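Long-range contact in N-acetylmuramoyl-L-alanine amidase (Mycolicibacterium smegmatis, PDB 7AGM), which probably cleaves the amide bond between N-acetylmuramic acid and L-alanine in peptidoglycan, as a zinc-binding amidase of the Amidase_3 family: residues His101-Ile106 against Phe176-Val181. Sequence-based numbering, arbitrary orientation.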
ATOM      1  N   HIS A 101      -4.976  -2.702 -13.840  1.00 13.01           N
ATOM      2  CA  HIS A 101      -3.815  -1.998 -14.366  1.00 13.70           C
ATOM      3  C   HIS A 101      -2.827  -1.595 -13.279  1.00 14.05           C
ATOM      4  O   HIS A 101      -1.646  -1.386 -13.577  1.00 15.11           O
ATOM      5  CB  HIS A 101      -4.268  -0.775 -15.159  1.00 14.48           C
ATOM      6  CG  HIS A 101      -5.148  -1.125 -16.309  1.00 15.14           C
ATOM      7  ND1 HIS A 101      -6.522  -1.082 -16.236  1.00 15.68           N
ATOM      8  CD2 HIS A 101      -4.846  -1.594 -17.542  1.00 16.97           C
ATOM      9  CE1 HIS A 101      -7.030  -1.475 -17.393  1.00 16.54           C
ATOM     10  NE2 HIS A 101      -6.034  -1.789 -18.201  1.00 17.75           N
ATOM     11  N   ALA A 102      -3.285  -1.454 -12.038  1.00 13.56           N
ATOM     12  CA  ALA A 102      -2.402  -1.104 -10.937  1.00 13.29           C
ATOM     13  C   ALA A 102      -3.013  -1.609  -9.644  1.00 12.44           C
ATOM     14  O   ALA A 102      -4.236  -1.588  -9.477  1.00 12.48           O
ATOM     15  CB  ALA A 102      -2.195   0.414 -10.834  1.00 13.85           C
ATOM     16  N   ILE A 103      -2.150  -2.054  -8.736  1.00 12.39           N
ATOM     17  CA  ILE A 103      -2.526  -2.471  -7.391  1.00 11.80           C
ATOM     18  C   ILE A 103      -1.704  -1.654  -6.410  1.00 11.53           C
ATOM     19  O   ILE A 103      -0.481  -1.566  -6.547  1.00 12.60           O
ATOM     20  CB  ILE A 103      -2.251  -3.970  -7.186  1.00 12.49           C
ATOM     21  CG1 ILE A 103      -3.005  -4.803  -8.232  1.00 13.00           C
ATOM     22  CG2 ILE A 103      -2.562  -4.381  -5.754  1.00 13.72           C
ATOM     23  CD1 ILE A 103      -2.439  -6.244  -8.399  1.00 13.79           C
ATOM     24  N   VAL A 104      -2.360  -1.058  -5.419  1.00 11.71           N
ATOM     25  CA  VAL A 104      -1.645  -0.336  -4.365  1.00 12.31           C
ATOM     26  C   VAL A 104      -2.132  -0.828  -3.012  1.00 12.36           C
ATOM     27  O   VAL A 104      -3.329  -0.735  -2.711  1.00 13.59           O
ATOM     28  CB  VAL A 104      -1.792   1.194  -4.469  1.00 13.28           C
ATOM     29  CG1 VAL A 104      -0.982   1.879  -3.365  1.00 14.31           C
ATOM     30  CG2 VAL A 104      -1.364   1.690  -5.840  1.00 14.96           C
ATOM     31  N   SER A 105      -1.205  -1.317  -2.188  1.00 12.64           N
ATOM     32  CA  SER A 105      -1.482  -1.639  -0.799  1.00 13.37           C
ATOM     33  C   SER A 105      -0.928  -0.510   0.056  1.00 12.92           C
ATOM     34  O   SER A 105       0.182  -0.033  -0.187  1.00 13.89           O
ATOM     35  CB  SER A 105      -0.833  -2.972  -0.431  1.00 14.12           C
ATOM     36  OG  SER A 105      -1.068  -3.298   0.925  1.00 14.77           O
ATOM     37  N   ILE A 106      -1.724  -0.038   1.010  1.00 13.07           N
ATOM     38  CA  ILE A 106      -1.390   1.141   1.803  1.00 12.92           C
ATOM     39  C   ILE A 106      -1.197   0.724   3.254  1.00 12.89           C
ATOM     40  O   ILE A 106      -2.081   0.088   3.848  1.00 13.58           O
ATOM     41  CB  ILE A 106      -2.452   2.240   1.648  1.00 14.08           C
ATOM     42  CG1 ILE A 106      -2.497   2.716   0.191  1.00 15.04           C
ATOM     43  CG2 ILE A 106      -2.141   3.400   2.572  1.00 15.50           C
ATOM     44  CD1 ILE A 106      -3.537   3.800  -0.079  1.00 16.50           C
ATOM     45  N   PHE A 176      -0.073  -8.618 -11.723  1.00 13.72           N
ATOM     46  CA  PHE A 176      -0.339  -7.339 -12.362  1.00 13.06           C
ATOM     47  C   PHE A 176       0.447  -6.297 -11.586  1.00 12.35           C
ATOM     48  O   PHE A 176       0.919  -6.580 -10.483  1.00 13.33           O
ATOM     49  CB  PHE A 176      -1.854  -7.066 -12.337  1.00 13.12           C
ATOM     50  CG  PHE A 176      -2.619  -8.136 -13.046  1.00 13.81           C
ATOM     51  CD1 PHE A 176      -3.047  -9.273 -12.374  1.00 14.60           C
ATOM     52  CD2 PHE A 176      -2.808  -8.060 -14.413  1.00 14.71           C
ATOM     53  CE1 PHE A 176      -3.675 -10.301 -13.057  1.00 14.80           C
ATOM     54  CE2 PHE A 176      -3.440  -9.088 -15.101  1.00 15.57           C
ATOM     55  CZ  PHE A 176      -3.876 -10.202 -14.424  1.00 15.58           C
ATOM     56  N   PRO A 177       0.652  -5.107 -12.148  1.00 13.12           N
ATOM     57  CA  PRO A 177       1.562  -4.143 -11.509  1.00 13.72           C
ATOM     58  C   PRO A 177       1.103  -3.816 -10.093  1.00 12.11           C
ATOM     59  O   PRO A 177      -0.079  -3.547  -9.855  1.00 13.10           O
ATOM     60  CB  PRO A 177       1.479  -2.917 -12.424  1.00 14.21           C
ATOM     61  CG  PRO A 177       1.133  -3.492 -13.753  1.00 14.33           C
ATOM     62  CD  PRO A 177       0.194  -4.630 -13.462  1.00 13.48           C
ATOM     63  N   SER A 178       2.050  -3.842  -9.143  1.00 11.74           N
ATOM     64  CA  SER A 178       1.680  -3.790  -7.730  1.00 12.06           C
ATOM     65  C   SER A 178       2.815  -3.220  -6.896  1.00 11.91           C
ATOM     66  O   SER A 178       3.976  -3.613  -7.069  1.00 12.89           O
ATOM     67  CB  SER A 178       1.313  -5.195  -7.237  1.00 13.00           C
ATOM     68  OG  SER A 178       0.845  -5.175  -5.900  1.00 14.37           O
ATOM     69  N   VAL A 179       2.477  -2.277  -6.012  1.00 11.37           N
ATOM     70  CA  VAL A 179       3.432  -1.714  -5.064  1.00 12.01           C
ATOM     71  C   VAL A 179       2.742  -1.601  -3.714  1.00 11.96           C
ATOM     72  O   VAL A 179       1.510  -1.600  -3.619  1.00 12.05           O
ATOM     73  CB  VAL A 179       3.996  -0.334  -5.494  1.00 12.55           C
ATOM     74  CG1 VAL A 179       4.750  -0.441  -6.843  1.00 12.96           C
ATOM     75  CG2 VAL A 179       2.888   0.720  -5.529  1.00 13.17           C
ATOM     76  N   LEU A 180       3.550  -1.525  -2.660  1.00 12.21           N
ATOM     77  CA  LEU A 180       3.050  -1.344  -1.301  1.00 12.18           C
ATOM     78  C   LEU A 180       3.692  -0.082  -0.743  1.00 11.74           C
ATOM     79  O   LEU A 180       4.921   0.033  -0.720  1.00 13.50           O
ATOM     80  CB  LEU A 180       3.366  -2.576  -0.446  1.00 12.98           C
ATOM     81  CG  LEU A 180       2.794  -2.600   0.981  1.00 13.13           C
ATOM     82  CD1 LEU A 180       2.758  -4.023   1.518  1.00 14.71           C
ATOM     83  CD2 LEU A 180       3.560  -1.705   1.960  1.00 13.72           C
ATOM     84  N   VAL A 181       2.868   0.877  -0.328  1.00 12.03           N
ATOM     85  CA  VAL A 181       3.357   2.153   0.182  1.00 12.30           C
ATOM     86  C   VAL A 181       3.295   2.110   1.705  1.00 12.26           C
ATOM     87  O   VAL A 181       2.203   2.024   2.286  1.00 13.29           O
ATOM     88  CB  VAL A 181       2.546   3.339  -0.363  1.00 13.13           C
ATOM     89  CG1 VAL A 181       3.051   4.649   0.258  1.00 14.72           C
ATOM     90  CG2 VAL A 181       2.585   3.388  -1.884  1.00 14.02           C
TER
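Ile103 keeps CG1 beside its backbone N (chi1 -57°), which turns CG2 anti to that N, and Ser178 places OG likewise (chi1 -175°), which brings CG2 of Ile103 to 3.5 Å from OG of Ser178. The other branch of Ile103 runs back toward the start of the strand, where CD1 lies 4.1 Å from CB of Phe176. Further along this face CB of Ser105 packs on CG of Leu180 at 3.9 Å. On the other face CG1 of Val104 and CG2 of Val181 meet obliquely, 4.1 Å apart. Between these two faces run two parallel strands, paired Ile103 with Ser178 through Ile106 with Val181. Four backbone bonds alternate in direction: Ile103 N gives to Pro177 O, Val179 N to Ile103 O, Ser105 N to Val179 O, and Val181 N to Ser105 O. The first, 2.8 Å from Ile103 N to Pro177 O, is the most bent (132° at the hydrogen), where the pairing starts at a proline outside the strand proper. CA-H groups of Ser178 and Leu180 add a second approach to the oxygens of Ile103 and Ser105 respectively. Ahead of the ladder, the Pro177 ring lies against the carbonyl of His101, CG 3.5 Å from O. Ser105 OG is hydrogen-bonded to Asp14, and its side chain is close to that of the zinc ligand His107; Leu180 lies about 6 Å from the zinc ion at the nearest side-chain atom. The two strands form the middle of the mixed six-stranded sheet: strand 10-15 flanks 102-109 and strand 119-123 flanks 178-185. On the face of Val104 and Val181, helix 134-148 sets Phe138 on Val104 and Val179 and Leu146 on Val181, while helix 198-219 sets Ile212 on Val104 and Ile208 on Ile106.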